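Local coordinates for C alpha-dehydrogenase (Sphingobium sp. SYK-6, PDB 4YAC), which binds NADH as a short-chain dehydrogenase/reductase and probably oxidises the alpha-carbon alcohol of lignin-derived aryl ethers during their breakdown, at residues A37-D42 against R62-D67; A9-G14 against M32-A37; L88-G93 against G137-T142. One frame throughout, in Å; residues are numbered along the deposited sequence.

Interaction 1: A37-D42 against R62-D67. With NAI (1,4-dihydronicotinamide adenine dinucleotide), chain B.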
loop_
_atom_site.group_PDB
_atom_site.type_symbol
_atom_site.label_atom_id
_atom_site.label_comp_id
_atom_site.label_asym_id
_atom_site.label_seq_id
_atom_site.Cartn_x
_atom_site.Cartn_y
_atom_site.Cartn_z
ATOM N N ALA A 37 9.628 -22.962 -2.806
ATOM C CA ALA A 37 9.857 -22.676 -1.400
ATOM C C ALA A 37 8.523 -22.533 -0.694
ATOM O O ALA A 37 7.702 -21.709 -1.080
ATOM C CB ALA A 37 10.680 -21.415 -1.238
ATOM N N ASP A 38 8.312 -23.340 0.337
ATOM C CA ASP A 38 7.023 -23.400 1.014
ATOM C C ASP A 38 7.209 -23.747 2.482
ATOM O O ASP A 38 8.123 -24.480 2.836
ATOM C CB ASP A 38 6.126 -24.434 0.336
ATOM C CG ASP A 38 4.658 -24.166 0.556
ATOM O OD1 ASP A 38 4.147 -24.481 1.654
ATOM O OD2 ASP A 38 4.016 -23.645 -0.376
ATOM N N ILE A 39 6.344 -23.223 3.342
ATOM C CA ILE A 39 6.453 -23.502 4.766
ATOM C C ILE A 39 5.952 -24.908 5.098
ATOM O O ILE A 39 6.429 -25.526 6.047
ATOM C CB ILE A 39 5.680 -22.462 5.599
ATOM C CG1 ILE A 39 6.139 -22.510 7.057
ATOM C CG2 ILE A 39 4.171 -22.674 5.477
ATOM C CD1 ILE A 39 5.595 -21.354 7.912
ATOM N N ARG A 40 5.012 -25.420 4.309
ATOM C CA ARG A 40 4.416 -26.722 4.594
ATOM C C ARG A 40 5.103 -27.871 3.867
ATOM O O ARG A 40 5.129 -27.920 2.638
ATOM C CB ARG A 40 2.934 -26.713 4.237
ATOM C CG ARG A 40 2.083 -26.051 5.310
ATOM C CD ARG A 40 0.609 -26.131 5.000
ATOM N NE ARG A 40 0.116 -27.503 4.964
ATOM C CZ ARG A 40 -1.168 -27.830 4.848
ATOM N NH1 ARG A 40 -2.095 -26.884 4.762
ATOM N NH2 ARG A 40 -1.528 -29.105 4.819
ATOM N N GLN A 41 5.639 -28.809 4.641
ATOM C CA GLN A 41 6.334 -29.962 4.077
ATOM C C GLN A 41 5.392 -30.850 3.271
ATOM O O GLN A 41 5.791 -31.406 2.245
ATOM C CB GLN A 41 6.995 -30.787 5.186
ATOM C CG GLN A 41 7.878 -31.915 4.672
ATOM C CD GLN A 41 9.069 -31.403 3.882
ATOM O OE1 GLN A 41 9.872 -30.617 4.385
ATOM N NE2 GLN A 41 9.186 -31.846 2.630
ATOM N N ASP A 42 4.148 -30.993 3.721
ATOM C CA ASP A 42 3.231 -31.886 3.022
ATOM C C ASP A 42 2.856 -31.305 1.654
ATOM O O ASP A 42 2.675 -32.055 0.701
ATOM C CB ASP A 42 1.981 -32.203 3.878
ATOM C CG ASP A 42 1.212 -30.970 4.329
ATOM O OD1 ASP A 42 1.660 -29.829 4.105
ATOM O OD2 ASP A 42 0.139 -31.161 4.945
ATOM N N ARG A 62 11.898 -26.362 2.285
ATOM C CA ARG A 62 10.918 -25.921 3.270
ATOM C C ARG A 62 11.408 -24.638 3.923
ATOM O O ARG A 62 12.478 -24.609 4.535
ATOM C CB ARG A 62 10.653 -26.986 4.331
ATOM C CG ARG A 62 9.353 -26.738 5.078
ATOM C CD ARG A 62 9.318 -27.444 6.419
ATOM N NE ARG A 62 10.185 -26.799 7.400
ATOM C CZ ARG A 62 9.898 -25.659 8.020
ATOM N NH1 ARG A 62 8.763 -25.020 7.758
ATOM N NH2 ARG A 62 10.748 -25.149 8.900
ATOM N N LEU A 63 10.611 -23.584 3.787
ATOM C CA LEU A 63 11.002 -22.245 4.208
ATOM C C LEU A 63 9.811 -21.440 4.702
ATOM O O LEU A 63 8.791 -21.354 4.022
ATOM C CB LEU A 63 11.666 -21.499 3.046
ATOM C CG LEU A 63 11.898 -19.999 3.247
ATOM C CD1 LEU A 63 12.898 -19.748 4.364
ATOM C CD2 LEU A 63 12.357 -19.351 1.953
ATOM N N ASP A 64 9.962 -20.861 5.893
ATOM C CA ASP A 64 9.082 -19.810 6.392
ATOM C C ASP A 64 9.646 -18.473 5.918
ATOM O O ASP A 64 10.713 -18.055 6.358
ATOM C CB ASP A 64 8.990 -19.859 7.923
ATOM C CG ASP A 64 8.030 -18.825 8.499
ATOM O OD1 ASP A 64 7.553 -17.946 7.751
ATOM O OD2 ASP A 64 7.766 -18.885 9.719
ATOM N N LEU A 65 8.933 -17.814 5.012
ATOM C CA LEU A 65 9.427 -16.596 4.374
ATOM C C LEU A 65 9.614 -15.450 5.357
ATOM O O LEU A 65 10.308 -14.475 5.049
ATOM C CB LEU A 65 8.470 -16.159 3.265
ATOM C CG LEU A 65 8.186 -17.217 2.202
ATOM C CD1 LEU A 65 6.964 -16.839 1.401
ATOM C CD2 LEU A 65 9.393 -17.424 1.300
ATOM N N THR A 66 8.987 -15.555 6.527
ATOM C CA THR A 66 9.107 -14.515 7.546
ATOM C C THR A 66 10.407 -14.656 8.338
ATOM O O THR A 66 10.747 -13.785 9.137
ATOM C CB THR A 66 7.902 -14.538 8.525
ATOM O OG1 THR A 66 7.962 -15.705 9.358
ATOM C CG2 THR A 66 6.587 -14.520 7.753
ATOM N N ASP A 67 11.135 -15.747 8.100
ATOM C CA ASP A 67 12.404 -16.020 8.772
ATOM C C ASP A 67 13.564 -15.594 7.872
ATOM O O ASP A 67 13.934 -16.314 6.948
ATOM C CB ASP A 67 12.502 -17.512 9.117
ATOM C CG ASP A 67 13.718 -17.856 9.975
ATOM O OD1 ASP A 67 14.767 -17.189 9.858
ATOM O OD2 ASP A 67 13.624 -18.820 10.764
HETATM P PA NAI B . -2.770 -21.637 -1.148
HETATM O O1A NAI B . -3.198 -22.033 0.243
HETATM O O2A NAI B . -3.350 -22.641 -2.161
HETATM O O5B NAI B . -1.200 -21.635 -1.243
HETATM C C5B NAI B . -0.463 -20.854 -0.360
HETATM C C4B NAI B . 0.853 -21.472 -0.140
HETATM O O4B NAI B . 1.714 -20.488 0.527
HETATM C C3B NAI B . 0.757 -22.638 0.729
HETATM O O3B NAI B . 1.486 -23.733 0.189
HETATM C C2B NAI B . 1.304 -22.222 1.996
HETATM O O2B NAI B . 1.877 -23.329 2.717
HETATM C C1B NAI B . 2.300 -21.232 1.642
HETATM N N9A NAI B . 2.656 -20.363 2.730
HETATM C C8A NAI B . 1.838 -19.721 3.610
HETATM N N7A NAI B . 2.566 -19.012 4.490
HETATM C C5A NAI B . 3.894 -19.174 4.197
HETATM C C6A NAI B . 5.100 -18.717 4.718
HETATM N N6A NAI B . 5.150 -17.848 5.853
HETATM N N1A NAI B . 6.272 -19.106 4.144
HETATM C C2A NAI B . 6.296 -19.929 3.080
HETATM N N3A NAI B . 5.153 -20.389 2.542
HETATM C C4A NAI B . 3.954 -20.039 3.073
HETATM O O3 NAI B . -3.262 -20.206 -1.469
HETATM P PN NAI B . -3.567 -19.725 -2.967
HETATM O O1N NAI B . -4.732 -20.525 -3.527
HETATM O O2N NAI B . -3.936 -18.165 -2.952
HETATM O O5D NAI B . -2.317 -19.944 -3.858
#
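The guanidinium of Arg62 meets the backbone of Ile39 edge-on: NH1 lies 2.9 Å from Ile39 O, in the plane of both groups and on a carbonyl lone pair. The other flat group is the adenine of NADH, bound at the adenosine end of a Rossmann fold, where the parallel strands 33-38 and 57-62 run out. Ile39 CG2 sits over one face, 3.6 Å from NAI C4A, and Leu65 CD1 lies on the other side, 3.6 Å from NAI C2A. At the edge, Leu65 N donates to NAI N1A at 3.1 Å and NAI N6A donates to Asp64 OD1 at 3.1 Å, so backbone and carboxylate together read the base.

Leu63 N, just past strand 57-62, bonds to Asp38 O at 2.8 Å. Asp38 is the acidic residue closing the second strand, as is usual in NAD-dependent relatives. With chi1 at -156°, its carboxylate swings beside its own carbonyl carbon and faces the ribose, where OD1 accepts from NAI O2B at 2.8 Å and OD2 from NAI O3B at 2.6 Å. A carboxylate here would probably repel a 2'-phosphate, consistent with the bound NADH. OD2 is also held by Gly15 N, while OD1 takes Arg40 N on its anti lone pair, an Asx turn that fixes the carboxylate's rotation.

Ile39 CD1 runs alongside Asp64 and packs on its CG. Asp64 makes an Asx turn of its own: Thr66 N and Thr66 OG1 both reach Asp64 OD1 from the same face of the carboxylate.

Interaction 2: A9-G14 against M32-A37. With NAI (1,4-dihydronicotinamide adenine dinucleotide), chain B.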
loop_
_atom_site.group_PDB
_atom_site.type_symbol
_atom_site.label_atom_id
_atom_site.label_comp_id
_atom_site.label_asym_id
_atom_site.label_seq_id
_atom_site.Cartn_x
_atom_site.Cartn_y
_atom_site.Cartn_z
ATOM N N ALA A 9 14.610 -20.225 -11.300
ATOM C CA ALA A 9 13.476 -19.525 -10.703
ATOM C C ALA A 9 13.315 -19.921 -9.242
ATOM O O ALA A 9 13.511 -21.078 -8.874
ATOM C CB ALA A 9 12.194 -19.817 -11.474
ATOM N N PHE A 10 12.945 -18.946 -8.420
ATOM C CA PHE A 10 12.692 -19.166 -7.005
ATOM C C PHE A 10 11.252 -18.745 -6.742
ATOM O O PHE A 10 10.930 -17.560 -6.819
ATOM C CB PHE A 10 13.689 -18.365 -6.160
ATOM C CG PHE A 10 13.714 -18.741 -4.706
ATOM C CD1 PHE A 10 12.806 -18.187 -3.819
ATOM C CD2 PHE A 10 14.668 -19.622 -4.220
ATOM C CE1 PHE A 10 12.834 -18.520 -2.476
ATOM C CE2 PHE A 10 14.703 -19.958 -2.880
ATOM C CZ PHE A 10 13.783 -19.404 -2.006
ATOM N N VAL A 11 10.389 -19.723 -6.467
ATOM C CA VAL A 11 8.946 -19.488 -6.372
ATOM C C VAL A 11 8.439 -19.733 -4.954
ATOM O O VAL A 11 8.441 -20.867 -4.471
ATOM C CB VAL A 11 8.166 -20.398 -7.356
ATOM C CG1 VAL A 11 6.669 -20.094 -7.308
ATOM C CG2 VAL A 11 8.692 -20.226 -8.777
ATOM N N THR A 12 7.979 -18.671 -4.296
ATOM C CA THR A 12 7.500 -18.787 -2.924
ATOM C C THR A 12 6.039 -19.224 -2.898
ATOM O O THR A 12 5.241 -18.845 -3.763
ATOM C CB THR A 12 7.657 -17.464 -2.152
ATOM O OG1 THR A 12 6.712 -16.497 -2.625
ATOM C CG2 THR A 12 9.071 -16.925 -2.307
ATOM N N GLY A 13 5.703 -20.036 -1.902
ATOM C CA GLY A 13 4.382 -20.621 -1.811
ATOM C C GLY A 13 4.164 -21.708 -2.846
ATOM O O GLY A 13 3.033 -22.138 -3.066
ATOM N N GLY A 14 5.254 -22.173 -3.453
ATOM C CA GLY A 14 5.196 -23.045 -4.616
ATOM C C GLY A 14 4.640 -24.441 -4.401
ATOM O O GLY A 14 4.545 -25.220 -5.350
ATOM N N MET A 32 12.683 -23.903 -17.073
ATOM C CA MET A 32 13.562 -23.319 -16.071
ATOM C C MET A 32 13.896 -24.352 -15.007
ATOM O O MET A 32 13.165 -25.330 -14.826
ATOM C CB MET A 32 12.914 -22.097 -15.413
ATOM C CG MET A 32 12.523 -21.006 -16.383
ATOM S SD MET A 32 12.088 -19.469 -15.553
ATOM C CE MET A 32 13.701 -18.926 -14.989
ATOM N N LYS A 33 15.010 -24.135 -14.315
ATOM C CA LYS A 33 15.306 -24.867 -13.094
ATOM C C LYS A 33 14.584 -24.145 -11.976
ATOM O O LYS A 33 14.884 -22.986 -11.695
ATOM C CB LYS A 33 16.807 -24.927 -12.829
ATOM C CG LYS A 33 17.607 -25.571 -13.959
ATOM C CD LYS A 33 19.099 -25.408 -13.741
ATOM C CE LYS A 33 19.899 -26.021 -14.882
ATOM N NZ LYS A 33 21.367 -25.830 -14.701
ATOM N N VAL A 34 13.621 -24.817 -11.353
ATOM C CA VAL A 34 12.736 -24.158 -10.403
ATOM C C VAL A 34 12.915 -24.653 -8.978
ATOM O O VAL A 34 12.841 -25.852 -8.712
ATOM C CB VAL A 34 11.264 -24.355 -10.794
ATOM C CG1 VAL A 34 10.346 -23.604 -9.816
ATOM C CG2 VAL A 34 11.023 -23.883 -12.218
ATOM N N VAL A 35 13.142 -23.712 -8.065
ATOM C CA VAL A 35 13.093 -23.994 -6.639
ATOM C C VAL A 35 11.724 -23.591 -6.122
ATOM O O VAL A 35 11.327 -22.441 -6.283
ATOM C CB VAL A 35 14.184 -23.233 -5.856
ATOM C CG1 VAL A 35 14.087 -23.528 -4.360
ATOM C CG2 VAL A 35 15.570 -23.595 -6.383
ATOM N N ILE A 36 10.995 -24.529 -5.523
ATOM C CA ILE A 36 9.733 -24.189 -4.874
ATOM C C ILE A 36 9.985 -24.107 -3.381
ATOM O O ILE A 36 10.518 -25.039 -2.778
ATOM C CB ILE A 36 8.599 -25.197 -5.194
ATOM C CG1 ILE A 36 9.016 -26.648 -4.914
ATOM C CG2 ILE A 36 8.185 -25.048 -6.649
ATOM C CD1 ILE A 36 7.881 -27.647 -5.076
ATOM N N ALA A 37 9.628 -22.962 -2.806
ATOM C CA ALA A 37 9.857 -22.676 -1.400
ATOM C C ALA A 37 8.523 -22.533 -0.694
ATOM O O ALA A 37 7.702 -21.709 -1.080
ATOM C CB ALA A 37 10.680 -21.415 -1.238
HETATM P PA NAI B . -2.770 -21.637 -1.148
HETATM O O1A NAI B . -3.198 -22.033 0.243
HETATM O O2A NAI B . -3.350 -22.641 -2.161
HETATM O O5B NAI B . -1.200 -21.635 -1.243
HETATM C C5B NAI B . -0.463 -20.854 -0.360
HETATM C C4B NAI B . 0.853 -21.472 -0.140
HETATM O O4B NAI B . 1.714 -20.488 0.527
HETATM C C3B NAI B . 0.757 -22.638 0.729
HETATM O O3B NAI B . 1.486 -23.733 0.189
HETATM C C2B NAI B . 1.304 -22.222 1.996
HETATM O O2B NAI B . 1.877 -23.329 2.717
HETATM C C1B NAI B . 2.300 -21.232 1.642
HETATM N N9A NAI B . 2.656 -20.363 2.730
HETATM C C8A NAI B . 1.838 -19.721 3.610
HETATM N N7A NAI B . 2.566 -19.012 4.490
HETATM C C5A NAI B . 3.894 -19.174 4.197
HETATM C C6A NAI B . 5.100 -18.717 4.718
HETATM N N6A NAI B . 5.150 -17.848 5.853
HETATM N N1A NAI B . 6.272 -19.106 4.144
HETATM C C2A NAI B . 6.296 -19.929 3.080
HETATM N N3A NAI B . 5.153 -20.389 2.542
HETATM C C4A NAI B . 3.954 -20.039 3.073
HETATM O O3 NAI B . -3.262 -20.206 -1.469
HETATM P PN NAI B . -3.567 -19.725 -2.967
HETATM O O1N NAI B . -4.732 -20.525 -3.527
HETATM O O2N NAI B . -3.936 -18.165 -2.952
HETATM O O5D NAI B . -2.317 -19.944 -3.858
#
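Strands 9-12 and 33-37, joined through helix 17-28 in the beta-alpha-beta unit that opens the Rossmann fold, run parallel, their axes 4.7 Å apart at closest and turned by 23°, and pair Ala9 with Val34 through to Thr12 with Ala37 by nearly straight bonds such as Val35 N to Ala9 O, 2.8 Å, and Val11 N to Val35 O, 2.9 Å.

One side of the pair carries Phe10, whose ring lies with CE2 3.9 Å from Val35 CG1 and CZ 3.8 Å from Ala37 CB, packed against Val75 and Ala78 of helix 68-81. The ring gets there with CG anti to the Phe10 nitrogen (chi1 -167°). Replacing it with an alanine here is likely to open a gap between the sheet and that helix, leaving Val35 CG1 and Ala37 CB without the aromatic ring they pack on. On the other side Val11 CG2 meets Val34 CG1 at 3.9 Å, and Met32 CE closes on Ala9 CB.

A type II turn from Val11 to Gly14 carries the chain out of the strand into the glycine-rich nucleotide loop. Ala37 O accepts from Gly13 N at 2.7 Å and, weakly, from Gly14 N. A CB on Gly13 would crowd NAI O4B, and one on Gly14 would clash with Ile36 CB, so bare backbone lets the cofactor and the second strand both come close.

Interaction 3: L88-G93 against G137-T142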
loop_
_atom_site.group_PDB
_atom_site.type_symbol
_atom_site.label_atom_id
_atom_site.label_comp_id
_atom_site.label_asym_id
_atom_site.label_seq_id
_atom_site.Cartn_x
_atom_site.Cartn_y
_atom_site.Cartn_z
ATOM N N LEU A 88 12.751 -14.258 -9.504
ATOM C CA LEU A 88 12.162 -14.398 -8.177
ATOM C C LEU A 88 10.662 -14.149 -8.258
ATOM O O LEU A 88 10.231 -13.088 -8.711
ATOM C CB LEU A 88 12.808 -13.425 -7.191
ATOM C CG LEU A 88 12.139 -13.341 -5.814
ATOM C CD1 LEU A 88 12.283 -14.653 -5.065
ATOM C CD2 LEU A 88 12.712 -12.186 -5.003
ATOM N N CYS A 89 9.876 -15.130 -7.820
ATOM C CA CYS A 89 8.423 -15.022 -7.831
ATOM C C CYS A 89 7.929 -14.954 -6.396
ATOM O O CYS A 89 7.838 -15.977 -5.713
ATOM C CB CYS A 89 7.778 -16.204 -8.565
ATOM S SG CYS A 89 8.239 -16.356 -10.301
ATOM N N ASN A 90 7.635 -13.742 -5.938
ATOM C CA ASN A 90 7.087 -13.531 -4.604
ATOM C C ASN A 90 5.575 -13.710 -4.641
ATOM O O ASN A 90 4.841 -12.748 -4.860
ATOM C CB ASN A 90 7.439 -12.136 -4.085
ATOM C CG ASN A 90 8.925 -11.843 -4.133
ATOM O OD1 ASN A 90 9.681 -12.247 -3.252
ATOM N ND2 ASN A 90 9.347 -11.115 -5.157
ATOM N N THR A 91 5.110 -14.938 -4.424
ATOM C CA THR A 91 3.715 -15.275 -4.684
ATOM C C THR A 91 2.982 -15.805 -3.454
ATOM O O THR A 91 1.756 -15.720 -3.384
ATOM C CB THR A 91 3.638 -16.293 -5.842
ATOM O OG1 THR A 91 4.240 -15.704 -7.000
ATOM C CG2 THR A 91 2.200 -16.676 -6.178
ATOM N N ALA A 92 3.720 -16.326 -2.479
ATOM C CA ALA A 92 3.095 -16.790 -1.241
ATOM C C ALA A 92 2.255 -15.680 -0.634
ATOM O O ALA A 92 2.630 -14.512 -0.666
ATOM C CB ALA A 92 4.144 -17.259 -0.249
ATOM N N GLY A 93 1.101 -16.048 -0.101
ATOM C CA GLY A 93 0.250 -15.091 0.575
ATOM C C GLY A 93 -0.807 -15.804 1.381
ATOM O O GLY A 93 -1.149 -16.949 1.088
ATOM N N GLY A 137 18.131 -9.909 -14.347
ATOM C CA GLY A 137 17.224 -10.755 -13.601
ATOM C C GLY A 137 15.797 -10.277 -13.758
ATOM O O GLY A 137 15.507 -9.402 -14.575
ATOM N N HIS A 138 14.901 -10.861 -12.975
ATOM C CA HIS A 138 13.507 -10.460 -13.006
ATOM C C HIS A 138 12.856 -10.716 -11.661
ATOM O O HIS A 138 13.148 -11.713 -11.000
ATOM C CB HIS A 138 12.766 -11.208 -14.108
ATOM C CG HIS A 138 11.484 -10.556 -14.520
ATOM N ND1 HIS A 138 11.405 -9.676 -15.580
ATOM C CD2 HIS A 138 10.235 -10.646 -14.010
ATOM C CE1 HIS A 138 10.159 -9.257 -15.706
ATOM N NE2 HIS A 138 9.428 -9.831 -14.768
ATOM N N ILE A 139 11.982 -9.800 -11.255
ATOM C CA ILE A 139 11.275 -9.916 -9.990
ATOM C C ILE A 139 9.776 -9.823 -10.226
ATOM O O ILE A 139 9.283 -8.836 -10.769
ATOM C CB ILE A 139 11.711 -8.825 -8.993
ATOM C CG1 ILE A 139 13.210 -8.941 -8.705
ATOM C CG2 ILE A 139 10.932 -8.945 -7.685
ATOM C CD1 ILE A 139 13.804 -7.724 -8.030
ATOM N N LEU A 140 9.064 -10.868 -9.820
ATOM C CA LEU A 140 7.608 -10.888 -9.849
ATOM C C LEU A 140 7.083 -10.755 -8.440
ATOM O O LEU A 140 7.551 -11.435 -7.526
ATOM C CB LEU A 140 7.078 -12.181 -10.477
ATOM C CG LEU A 140 5.576 -12.470 -10.317
ATOM C CD1 LEU A 140 4.738 -11.548 -11.192
ATOM C CD2 LEU A 140 5.270 -13.932 -10.614
ATOM N N ILE A 141 6.113 -9.864 -8.277
ATOM C CA ILE A 141 5.347 -9.761 -7.048
ATOM C C ILE A 141 3.901 -10.065 -7.396
ATOM O O ILE A 141 3.327 -9.446 -8.297
ATOM C CB ILE A 141 5.477 -8.368 -6.398
ATOM C CG1 ILE A 141 6.866 -8.214 -5.781
ATOM C CG2 ILE A 141 4.413 -8.168 -5.312
ATOM C CD1 ILE A 141 7.206 -6.791 -5.365
ATOM N N THR A 142 3.329 -11.047 -6.702
ATOM C CA THR A 142 1.916 -11.376 -6.851
ATOM C C THR A 142 1.139 -10.707 -5.737
ATOM O O THR A 142 1.230 -11.105 -4.576
ATOM C CB THR A 142 1.667 -12.895 -6.821
ATOM O OG1 THR A 142 2.479 -13.533 -7.819
ATOM C CG2 THR A 142 0.199 -13.216 -7.083
HETATM O O HOH W 1 2.905 -12.440 -2.228
#
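With chi1 at -54°, Asn90 carries its amide back beside its own nitrogen, and both nitrogens can then reach one acceptor across the contact, Leu140 O. Thr91 and Thr142 share a similar torsion (-59° and -55°), each OG1 lying opposite its carbonyl carbon, and the two hydroxyls meet, Thr142 OG1 donating to Thr91 OG1 at 2.9 Å.

The grip on Leu140 is double: Asn90 N lies 2.8 Å and Asn90 ND2 3.0 Å from Leu140 O, and the two come from opposite faces of the carbonyl plane. ND2 stands well above that plane. The same amide crosses Ile139 at a slant, with ND2 3.7 Å from Ile139 CG2. On the reverse side of the sheet Cys89 SG touches Leu140 CD2 at 3.8 Å.

Parallel strands 87-90 and 137-142 are zipped further by Leu140 N to Leu88 O, 2.7 Å, and Thr142 N to Asn90 O, 2.9 Å. They form the centre of the Rossmann sheet, and residues 90-93 match the Asn-Asn-Ala-Gly motif of classical short-chain dehydrogenases, with threonine at the second place. A water lies between Ala92 O and Thr142 O, within hydrogen-bonding distance of both, and bridges the segment ends.

Thr91 OG1 also bonds to Gln22 OE1 of helix 17-28. These buried hydroxyls are thus satisfied in a relay that ties the ends of the two segments to the helix following the nucleotide loop, directly through Thr91 and only weakly from Thr142.

All three contacts belong to one parallel sheet. Interactions 1 and 2 share Ala37, have centres 12 Å apart and both touch NADH: Asp38 OD2, which holds the ribose, lies 3.1 Å from Gly13 C at the start of the glycine-rich loop. Interaction 3 adjoins interaction 2 through neighbouring strands, with Phe10 O 2.8 Å from Cys89 N and Thr12 OG1 2.9 Å from Thr91 N, both probable hydrogen bonds. It also meets interaction 1, where Leu65 CD1 packs 3.3 Å from Ala92 CB. Interactions 1 and 2 line the adenosine side of the pocket, which Ser16, Val18 and His43 complete with further hydrogen bonds to NADH; interaction 3 lies behind it, the Thr91 side chain about 6 Å from the cofactor.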